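Long-range contacts in imelysin-like protein (Psychrobacter arcticus, PDB 3PF0), which is of unknown function but, as a member of the imelysin-like M75 family, may act as a metalloendopeptidase: residues 165-175 and 188-199; 245-253 and 323-334. All blocks are in the same frame, centred on the assembly; numbering follows the deposited sequence. Where two conformers were deposited one is given.

Interaction 1. Residues 165-175 and 188-199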
loop_
_atom_site.group_PDB
_atom_site.type_symbol
_atom_site.label_atom_id
_atom_site.label_comp_id
_atom_site.label_asym_id
_atom_site.label_seq_id
_atom_site.Cartn_x
_atom_site.Cartn_y
_atom_site.Cartn_z
ATOM N N VAL A 165 5.641 -11.972 -12.261
ATOM C CA VAL A 165 7.075 -12.257 -12.161
ATOM C C VAL A 165 7.904 -10.980 -11.909
ATOM O O VAL A 165 9.123 -10.989 -12.098
ATOM C CB VAL A 165 7.586 -13.047 -13.403
ATOM C CG1 VAL A 165 6.869 -14.380 -13.530
ATOM C CG2 VAL A 165 7.454 -12.249 -14.698
ATOM N N GLN A 166 7.258 -9.903 -11.446
ATOM C CA GLN A 166 7.944 -8.642 -11.196
ATOM C C GLN A 166 7.293 -7.847 -10.041
ATOM O O GLN A 166 6.441 -8.372 -9.318
ATOM C CB GLN A 166 7.987 -7.806 -12.494
ATOM C CG GLN A 166 6.615 -7.523 -13.088
ATOM C CD GLN A 166 6.700 -6.963 -14.479
ATOM O OE1 GLN A 166 7.149 -5.832 -14.700
ATOM N NE2 GLN A 166 6.202 -7.721 -15.440
ATOM N N GLY A 167 7.712 -6.592 -9.891
ATOM C CA GLY A 167 7.232 -5.691 -8.849
ATOM C C GLY A 167 7.759 -6.052 -7.473
ATOM O O GLY A 167 8.715 -6.834 -7.346
ATOM N N ILE A 168 7.107 -5.514 -6.433
ATOM C CA ILE A 168 7.463 -5.762 -5.029
ATOM C C ILE A 168 7.475 -7.292 -4.698
ATOM O O ILE A 168 8.497 -7.725 -4.164
ATOM C CB ILE A 168 6.568 -4.923 -4.068
ATOM C CG1 ILE A 168 6.982 -3.439 -4.169
ATOM C CG2 ILE A 168 6.651 -5.409 -2.609
ATOM C CD1 ILE A 168 5.935 -2.511 -3.922
ATOM N N PRO A 169 6.451 -8.140 -5.027
ATOM C CA PRO A 169 6.556 -9.572 -4.670
ATOM C C PRO A 169 7.607 -10.342 -5.484
ATOM O O PRO A 169 8.150 -11.329 -4.979
ATOM C CB PRO A 169 5.153 -10.112 -4.941
ATOM C CG PRO A 169 4.576 -9.189 -5.960
ATOM C CD PRO A 169 5.136 -7.843 -5.637
ATOM N N GLY A 170 7.883 -9.893 -6.721
ATOM C CA GLY A 170 8.908 -10.479 -7.576
ATOM C C GLY A 170 10.290 -10.257 -6.975
ATOM O O GLY A 170 11.084 -11.193 -6.860
ATOM N N LEU A 171 10.569 -9.012 -6.549
ATOM C CA LEU A 171 11.833 -8.638 -5.911
ATOM C C LEU A 171 12.005 -9.369 -4.570
ATOM O O LEU A 171 13.093 -9.858 -4.260
ATOM C CB LEU A 171 11.886 -7.114 -5.725
ATOM C CG LEU A 171 12.214 -6.316 -6.989
ATOM C CD1 LEU A 171 11.702 -4.886 -6.895
ATOM C CD2 LEU A 171 13.708 -6.364 -7.303
ATOM N N GLU A 172 10.912 -9.508 -3.811
ATOM C CA GLU A 172 10.926 -10.197 -2.531
ATOM C C GLU A 172 11.402 -11.627 -2.699
ATOM O O GLU A 172 12.276 -12.088 -1.953
ATOM C CB GLU A 172 9.523 -10.186 -1.921
ATOM C CG GLU A 172 9.474 -10.847 -0.548
ATOM C CD GLU A 172 8.092 -11.047 0.031
ATOM O OE1 GLU A 172 7.095 -10.827 -0.693
ATOM O OE2 GLU A 172 8.007 -11.424 1.220
ATOM N N GLU A 173 10.830 -12.311 -3.699
ATOM C CA GLU A 173 11.124 -13.687 -4.039
ATOM C C GLU A 173 12.580 -13.832 -4.467
ATOM O O GLU A 173 13.243 -14.750 -3.994
ATOM C CB GLU A 173 10.163 -14.180 -5.137
ATOM C CG GLU A 173 10.264 -15.666 -5.445
ATOM C CD GLU A 173 10.197 -16.596 -4.246
ATOM O OE1 GLU A 173 9.104 -16.722 -3.652
ATOM O OE2 GLU A 173 11.242 -17.188 -3.889
ATOM N N ALA A 174 13.079 -12.940 -5.351
ATOM C CA ALA A 174 14.461 -13.015 -5.827
ATOM C C ALA A 174 15.477 -12.736 -4.703
ATOM O O ALA A 174 16.516 -13.398 -4.659
ATOM C CB ALA A 174 14.678 -12.049 -6.970
ATOM N N LEU A 175 15.162 -11.799 -3.780
ATOM C CA LEU A 175 16.068 -11.456 -2.664
ATOM C C LEU A 175 16.054 -12.488 -1.518
ATOM O O LEU A 175 17.056 -12.617 -0.802
ATOM C CB LEU A 175 15.759 -10.056 -2.113
ATOM C CG LEU A 175 16.104 -8.899 -3.061
ATOM C CD1 LEU A 175 15.466 -7.614 -2.599
ATOM C CD2 LEU A 175 17.613 -8.732 -3.227
ATOM N N TYR A 188 18.222 -9.685 -12.524
ATOM C CA TYR A 188 16.781 -9.632 -12.288
ATOM C C TYR A 188 16.424 -8.528 -11.289
ATOM O O TYR A 188 15.450 -7.822 -11.506
ATOM C CB TYR A 188 16.214 -10.998 -11.792
ATOM C CG TYR A 188 14.761 -10.887 -11.366
ATOM C CD1 TYR A 188 13.730 -11.023 -12.293
ATOM C CD2 TYR A 188 14.421 -10.526 -10.059
ATOM C CE1 TYR A 188 12.400 -10.827 -11.927
ATOM C CE2 TYR A 188 13.094 -10.325 -9.685
ATOM C CZ TYR A 188 12.087 -10.490 -10.619
ATOM O OH TYR A 188 10.782 -10.280 -10.251
ATOM N N VAL A 189 17.157 -8.434 -10.168
ATOM C CA VAL A 189 16.883 -7.480 -9.087
ATOM C C VAL A 189 17.044 -6.056 -9.625
ATOM O O VAL A 189 16.210 -5.197 -9.323
ATOM C CB VAL A 189 17.752 -7.774 -7.823
ATOM C CG1 VAL A 189 17.699 -6.630 -6.805
ATOM C CG2 VAL A 189 17.333 -9.103 -7.176
HETATM N N MSE A 190 18.064 -5.834 -10.472
HETATM C CA MSE A 190 18.305 -4.543 -11.115
HETATM C C MSE A 190 17.208 -4.227 -12.120
HETATM O O MSE A 190 16.691 -3.106 -12.116
HETATM C CB MSE A 190 19.670 -4.527 -11.805
HETATM C CG MSE A 190 20.842 -4.429 -10.834
HETATM SE SE MSE A 190 22.520 -4.689 -11.778
HETATM C CE MSE A 190 22.527 -3.050 -12.872
ATOM N N SER A 191 16.815 -5.226 -12.947
ATOM C CA SER A 191 15.752 -5.068 -13.960
ATOM C C SER A 191 14.393 -4.802 -13.323
ATOM O O SER A 191 13.698 -3.889 -13.760
ATOM C CB SER A 191 15.651 -6.309 -14.842
ATOM O OG SER A 191 16.818 -6.441 -15.628
ATOM N N ALA A 192 14.015 -5.592 -12.292
ATOM C CA ALA A 192 12.718 -5.442 -11.643
ATOM C C ALA A 192 12.607 -4.140 -10.872
ATOM O O ALA A 192 11.586 -3.490 -10.988
ATOM C CB ALA A 192 12.421 -6.637 -10.745
ATOM N N SER A 193 13.643 -3.727 -10.122
ATOM C CA SER A 193 13.605 -2.463 -9.376
ATOM C C SER A 193 13.602 -1.250 -10.352
ATOM O O SER A 193 12.869 -0.278 -10.124
ATOM C CB SER A 193 14.742 -2.385 -8.357
ATOM O OG SER A 193 16.008 -2.623 -8.947
ATOM N N SER A 194 14.323 -1.357 -11.485
ATOM C CA SER A 194 14.333 -0.326 -12.534
ATOM C C SER A 194 12.955 -0.211 -13.205
ATOM O O SER A 194 12.463 0.907 -13.389
ATOM C CB SER A 194 15.392 -0.633 -13.587
ATOM O OG SER A 194 15.316 0.249 -14.698
ATOM N N ALA A 195 12.331 -1.361 -13.571
ATOM C CA ALA A 195 11.004 -1.362 -14.192
ATOM C C ALA A 195 9.977 -0.797 -13.218
ATOM O O ALA A 195 9.108 -0.033 -13.627
ATOM C CB ALA A 195 10.615 -2.768 -14.631
ATOM N N LEU A 196 10.131 -1.118 -11.917
ATOM C CA LEU A 196 9.265 -0.627 -10.848
ATOM C C LEU A 196 9.397 0.896 -10.713
ATOM O O LEU A 196 8.380 1.586 -10.704
ATOM C CB LEU A 196 9.610 -1.335 -9.535
ATOM C CG LEU A 196 8.689 -1.129 -8.348
ATOM C CD1 LEU A 196 7.254 -1.375 -8.722
ATOM C CD2 LEU A 196 9.072 -2.075 -7.239
ATOM N N GLY A 197 10.633 1.394 -10.694
ATOM C CA GLY A 197 10.937 2.825 -10.642
ATOM C C GLY A 197 10.266 3.625 -11.742
ATOM O O GLY A 197 9.628 4.646 -11.467
ATOM N N THR A 198 10.335 3.116 -12.985
ATOM C CA THR A 198 9.723 3.737 -14.167
ATOM C C THR A 198 8.194 3.839 -14.004
ATOM O O THR A 198 7.629 4.883 -14.302
ATOM C CB THR A 198 10.093 2.946 -15.434
ATOM O OG1 THR A 198 11.512 2.947 -15.580
ATOM C CG2 THR A 198 9.434 3.509 -16.707
ATOM N N ARG A 199 7.540 2.764 -13.527
ATOM C CA ARG A 199 6.086 2.734 -13.351
ATOM C C ARG A 199 5.631 3.711 -12.266
ATOM O O ARG A 199 4.640 4.410 -12.460
ATOM C CB ARG A 199 5.599 1.312 -13.027
ATOM C CG ARG A 199 5.656 0.380 -14.227
ATOM C CD ARG A 199 5.254 -1.041 -13.860
ATOM N NE ARG A 199 5.399 -1.942 -15.008
ATOM C CZ ARG A 199 4.476 -2.119 -15.949
ATOM N NH1 ARG A 199 3.314 -1.477 -15.880
ATOM N NH2 ARG A 199 4.697 -2.951 -16.954
HETATM O O HOH W 1 7.219 -3.810 -16.397
HETATM O O HOH W 2 9.258 -4.740 -11.571
#
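Leu-171 pushes its two methyls into a hollow of helix 188-199 lined by Val-189, Ala-192, Ser-193 and Leu-196, a knob-into-hole fit between helices running nearly antiparallel at 163°. Leu-171 CD2 lies 3.7 Å from Ala-192 CB, while CD1 turns to Leu-196 CD2; a small alanine lets the branched leucine come in close. Ser-193 can line this greasy pocket because its OG donates back to Val-189 O, which also takes the Ser-193 N-H.

With CG opposite the backbone N (chi1 172°), the ring of Tyr-188 reaches the turn leading into the other helix, where Tyr-188 OH donates to Val-165 O at 2.6 Å from above the carbonyl plane. Gly-170 CA lies 3.3 Å from Tyr-188 OH, too near for any side chain pointing that way, so glycine suits the place. Ala-174 CB touches the ring at CD2. A phenylalanine here lacks the hydroxyl and would probably leave the buried Val-165 carbonyl without a hydrogen-bond partner on this side.

Between Tyr-188 and Leu-196, water 2 bridges the backbones from Gly-167 N to Ala-192 O. Further along, water 1 links Gln-166 OE1 to Arg-199 NH2; Gln-166 NE2 is held by Ser-162 O and Arg-199 NH1 by Ser-125 OG. Around this buried pair, helix 92-112 packs on Leu-171 through Trp-102, helix 48-84 meets Val-189 and Leu-196, and helix 138-149 covers Tyr-188.

Interaction 2. Residues 245-253 and 323-334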
loop_
_atom_site.group_PDB
_atom_site.type_symbol
_atom_site.label_atom_id
_atom_site.label_comp_id
_atom_site.label_asym_id
_atom_site.label_seq_id
_atom_site.Cartn_x
_atom_site.Cartn_y
_atom_site.Cartn_z
ATOM N N ALA A 245 -5.582 -9.612 3.683
ATOM C CA ALA A 245 -4.307 -9.733 4.381
ATOM C C ALA A 245 -4.408 -10.389 5.764
ATOM O O ALA A 245 -3.423 -10.988 6.194
ATOM C CB ALA A 245 -3.649 -8.363 4.509
ATOM N N ILE A 246 -5.561 -10.298 6.461
ATOM C CA ILE A 246 -5.662 -10.829 7.829
ATOM C C ILE A 246 -6.589 -12.057 7.935
ATOM O O ILE A 246 -6.098 -13.132 8.251
ATOM C CB ILE A 246 -6.056 -9.705 8.850
ATOM C CG1 ILE A 246 -5.032 -8.528 8.852
ATOM C CG2 ILE A 246 -6.291 -10.245 10.282
ATOM C CD1 ILE A 246 -3.553 -8.851 9.291
ATOM N N GLU A 247 -7.908 -11.892 7.720
ATOM C CA GLU A 247 -8.905 -12.954 7.875
ATOM C C GLU A 247 -8.599 -14.188 7.025
ATOM O O GLU A 247 -8.522 -15.287 7.577
ATOM C CB GLU A 247 -10.319 -12.438 7.556
ATOM C CG GLU A 247 -11.416 -13.467 7.746
ATOM C CD GLU A 247 -12.811 -12.982 7.418
ATOM O OE1 GLU A 247 -13.013 -12.454 6.301
ATOM O OE2 GLU A 247 -13.711 -13.151 8.273
ATOM N N GLN A 248 -8.445 -14.008 5.701
ATOM C CA GLN A 248 -8.232 -15.108 4.762
ATOM C C GLN A 248 -6.882 -15.835 4.960
ATOM O O GLN A 248 -6.928 -17.055 5.070
ATOM C CB GLN A 248 -8.383 -14.639 3.304
ATOM C CG GLN A 248 -9.835 -14.526 2.844
ATOM C CD GLN A 248 -10.001 -13.598 1.661
ATOM O OE1 GLN A 248 -9.184 -13.562 0.730
ATOM N NE2 GLN A 248 -11.078 -12.828 1.664
ATOM N N PRO A 249 -5.687 -15.185 5.014
ATOM C CA PRO A 249 -4.443 -15.968 5.139
ATOM C C PRO A 249 -4.252 -16.669 6.482
ATOM O O PRO A 249 -3.544 -17.677 6.536
ATOM C CB PRO A 249 -3.344 -14.928 4.942
ATOM C CG PRO A 249 -4.007 -13.774 4.324
ATOM C CD PRO A 249 -5.379 -13.752 4.872
ATOM N N LEU A 250 -4.858 -16.139 7.552
ATOM C CA LEU A 250 -4.721 -16.704 8.888
ATOM C C LEU A 250 -5.864 -17.683 9.220
ATOM O O LEU A 250 -5.839 -18.311 10.283
ATOM C CB LEU A 250 -4.626 -15.580 9.940
ATOM C CG LEU A 250 -3.513 -14.529 9.724
ATOM C CD1 LEU A 250 -3.658 -13.374 10.694
ATOM C CD2 LEU A 250 -2.128 -15.146 9.803
ATOM N N GLY A 251 -6.817 -17.825 8.293
ATOM C CA GLY A 251 -7.974 -18.708 8.416
ATOM C C GLY A 251 -8.769 -18.489 9.685
ATOM O O GLY A 251 -8.894 -19.401 10.507
ATOM N N LEU A 252 -9.279 -17.265 9.867
ATOM C CA LEU A 252 -10.038 -16.888 11.063
ATOM C C LEU A 252 -11.534 -17.218 10.929
ATOM O O LEU A 252 -12.187 -17.474 11.944
ATOM C CB LEU A 252 -9.851 -15.388 11.378
ATOM C CG LEU A 252 -8.414 -14.858 11.533
ATOM C CD1 LEU A 252 -8.421 -13.370 11.707
ATOM C CD2 LEU A 252 -7.688 -15.495 12.716
ATOM N N SER A 253 -12.067 -17.208 9.693
ATOM C CA SER A 253 -13.481 -17.487 9.396
ATOM C C SER A 253 -13.698 -18.922 8.888
ATOM O O SER A 253 -14.784 -19.484 9.070
ATOM C CB SER A 253 -14.018 -16.494 8.370
ATOM O OG SER A 253 -13.268 -16.523 7.165
ATOM N N ALA A 323 1.828 -14.301 11.268
ATOM C CA ALA A 323 1.421 -15.707 11.214
ATOM C C ALA A 323 1.900 -16.474 12.448
ATOM O O ALA A 323 1.246 -17.437 12.828
ATOM C CB ALA A 323 1.964 -16.366 9.959
ATOM N N THR A 324 3.025 -16.048 13.070
ATOM C CA THR A 324 3.614 -16.708 14.248
ATOM C C THR A 324 2.937 -16.243 15.551
ATOM O O THR A 324 3.330 -16.691 16.628
ATOM C CB THR A 324 5.151 -16.501 14.315
ATOM O OG1 THR A 324 5.437 -15.167 14.724
ATOM C CG2 THR A 324 5.863 -16.803 12.994
ATOM N N ALA A 325 1.934 -15.348 15.462
ATOM C CA ALA A 325 1.216 -14.857 16.635
ATOM C C ALA A 325 0.165 -15.861 17.088
ATOM O O ALA A 325 -0.162 -16.781 16.327
ATOM C CB ALA A 325 0.551 -13.533 16.317
ATOM N N ASP A 326 -0.367 -15.677 18.331
ATOM C CA ASP A 326 -1.425 -16.527 18.888
ATOM C C ASP A 326 -2.708 -16.297 18.101
ATOM O O ASP A 326 -2.931 -15.182 17.617
ATOM C CB ASP A 326 -1.654 -16.239 20.386
ATOM C CG ASP A 326 -0.446 -16.472 21.269
ATOM O OD1 ASP A 326 -0.027 -17.642 21.409
ATOM O OD2 ASP A 326 0.055 -15.492 21.859
ATOM N N LYS A 327 -3.544 -17.347 17.953
ATOM C CA LYS A 327 -4.808 -17.267 17.217
ATOM C C LYS A 327 -5.744 -16.207 17.799
ATOM O O LYS A 327 -6.381 -15.491 17.031
ATOM C CB LYS A 327 -5.509 -18.629 17.177
ATOM C CG LYS A 327 -5.218 -19.424 15.912
ATOM C CD LYS A 327 -6.032 -18.936 14.707
ATOM C CE LYS A 327 -5.539 -19.520 13.405
ATOM N NZ LYS A 327 -4.328 -18.819 12.898
ATOM N N ALA A 328 -5.792 -16.078 19.138
ATOM C CA ALA A 328 -6.622 -15.094 19.838
ATOM C C ALA A 328 -6.159 -13.660 19.543
ATOM O O ALA A 328 -7.001 -12.784 19.337
ATOM C CB ALA A 328 -6.603 -15.362 21.337
ATOM N N THR A 329 -4.829 -13.435 19.469
ATOM C CA THR A 329 -4.228 -12.122 19.178
ATOM C C THR A 329 -4.514 -11.714 17.729
ATOM O O THR A 329 -4.722 -10.532 17.453
ATOM C CB THR A 329 -2.715 -12.128 19.460
ATOM O OG1 THR A 329 -2.443 -12.886 20.641
ATOM C CG2 THR A 329 -2.155 -10.730 19.622
ATOM N N GLN A 330 -4.523 -12.693 16.813
ATOM C CA GLN A 330 -4.816 -12.479 15.390
ATOM C C GLN A 330 -6.289 -12.099 15.229
ATOM O O GLN A 330 -6.616 -11.234 14.403
ATOM C CB GLN A 330 -4.484 -13.733 14.568
ATOM C CG GLN A 330 -2.990 -14.057 14.466
ATOM C CD GLN A 330 -2.747 -15.408 13.826
ATOM O OE1 GLN A 330 -3.602 -16.301 13.836
ATOM N NE2 GLN A 330 -1.565 -15.598 13.264
ATOM N N GLN A 331 -7.166 -12.723 16.054
ATOM C CA GLN A 331 -8.607 -12.462 16.095
ATOM C C GLN A 331 -8.862 -11.049 16.624
ATOM O O GLN A 331 -9.709 -10.344 16.077
ATOM C CB GLN A 331 -9.339 -13.519 16.951
ATOM C CG GLN A 331 -10.872 -13.508 16.802
ATOM C CD GLN A 331 -11.344 -13.654 15.368
ATOM O OE1 GLN A 331 -11.027 -14.626 14.675
ATOM N NE2 GLN A 331 -12.099 -12.675 14.887
ATOM N N GLU A 332 -8.108 -10.635 17.668
ATOM C CA GLU A 332 -8.158 -9.299 18.269
ATOM C C GLU A 332 -7.803 -8.225 17.232
ATOM O O GLU A 332 -8.464 -7.182 17.167
ATOM C CB GLU A 332 -7.173 -9.227 19.435
ATOM C CG GLU A 332 -7.814 -9.054 20.794
ATOM C CD GLU A 332 -6.812 -8.646 21.854
ATOM O OE1 GLU A 332 -5.951 -9.481 22.220
ATOM O OE2 GLU A 332 -6.853 -7.469 22.281
ATOM N N LEU A 333 -6.757 -8.490 16.418
ATOM C CA LEU A 333 -6.311 -7.585 15.363
ATOM C C LEU A 333 -7.411 -7.426 14.316
ATOM O O LEU A 333 -7.706 -6.292 13.927
ATOM C CB LEU A 333 -4.988 -8.060 14.722
ATOM C CG LEU A 333 -4.454 -7.228 13.530
ATOM C CD1 LEU A 333 -4.202 -5.759 13.915
ATOM C CD2 LEU A 333 -3.197 -7.838 12.962
ATOM N N TYR A 334 -8.042 -8.545 13.898
ATOM C CA TYR A 334 -9.138 -8.530 12.928
ATOM C C TYR A 334 -10.318 -7.746 13.477
ATOM O O TYR A 334 -10.868 -6.924 12.757
ATOM C CB TYR A 334 -9.580 -9.953 12.533
ATOM C CG TYR A 334 -10.783 -9.954 11.612
ATOM C CD1 TYR A 334 -10.664 -9.578 10.277
ATOM C CD2 TYR A 334 -12.051 -10.269 12.091
ATOM C CE1 TYR A 334 -11.776 -9.526 9.439
ATOM C CE2 TYR A 334 -13.170 -10.215 11.263
ATOM C CZ TYR A 334 -13.027 -9.843 9.937
ATOM O OH TYR A 334 -14.124 -9.809 9.112
#
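Ile-246, Leu-250 and Leu-252 form the apolar side of segment 245-253, and they pack against Gln-330, Leu-333 and Tyr-334 on helix 327-334. The inner part is close-fitting: Ile-246 CD1 meets Leu-333 CD2 at 3.8 Å, the two side chains crossing at about a right angle, and Ile-246 CG2 lies at the edge of the Tyr-334 ring. Leu-252 passes Tyr-334 in the opposite direction and brings Leu-252 CD1 to 3.7 Å from Tyr-334 CB. Leu-250 lies across the amide of Gln-330, with Leu-250 CD2 3.5 Å from Gln-330 NE2. Glutamine suits this half-apolar place, since its CB and CG offer carbon to the leucines while its amide is engaged at both ends: NE2 donates to Leu-322 O, and Gln-330 OE1 accepts from Lys-327 NZ at 2.8 Å.

The solvent side is more polar and more exposed, and its apolar contacts are looser, as where Leu-250 CD2 stands 4.3 Å from Ala-323 CB. Lys-327, bent at chi2 and chi4 (-78° and -79°), brings its amine toward the C-terminal end of helix 225-250, where Lys-327 NZ also donates to Leu-250 O at 3.1 Å, in the carbonyl plane. A long, flexible lysine can thus serve the last turn of one helix and the first turn of the other. Here Gly-251 ends its helix in a Schellman motif, where positive phi favours glycine. Glu-247, extended, crosses Tyr-334 obliquely, with Glu-247 CB 3.8 Å from Tyr-334 CE1 and the carboxylate turned 22° from the ring plane; the tyrosine hydroxyl has a weak bond with Lys-242 NZ.

The contact thus joins the C-terminal end of helix 225-250 to the beginning of helix 327-351, with helix 298-316 backing Leu-333 and helix 268-283 meeting Ile-246 through Ile-272.

How the interactions relate
Both contacts join helices that run broadly antiparallel, more obliquely in interaction 2, but they share no helix and lie in different parts of this all-helical chain, their centres 29 Å apart and their nearest atoms about 12 Å. Interaction 1 is local in sequence and almost wholly buried, so small residues, one interlocking leucine and bound waters settle its fit and its polar backbone atoms. Interaction 2 spans about 70 residues, lies farther from the chain centre and is partly exposed, and a lysine and glutamines frame its leucines. A side chain bonds to a backbone carbonyl in each: a tyrosine hydroxyl in the interior, a lysine amine at the surface.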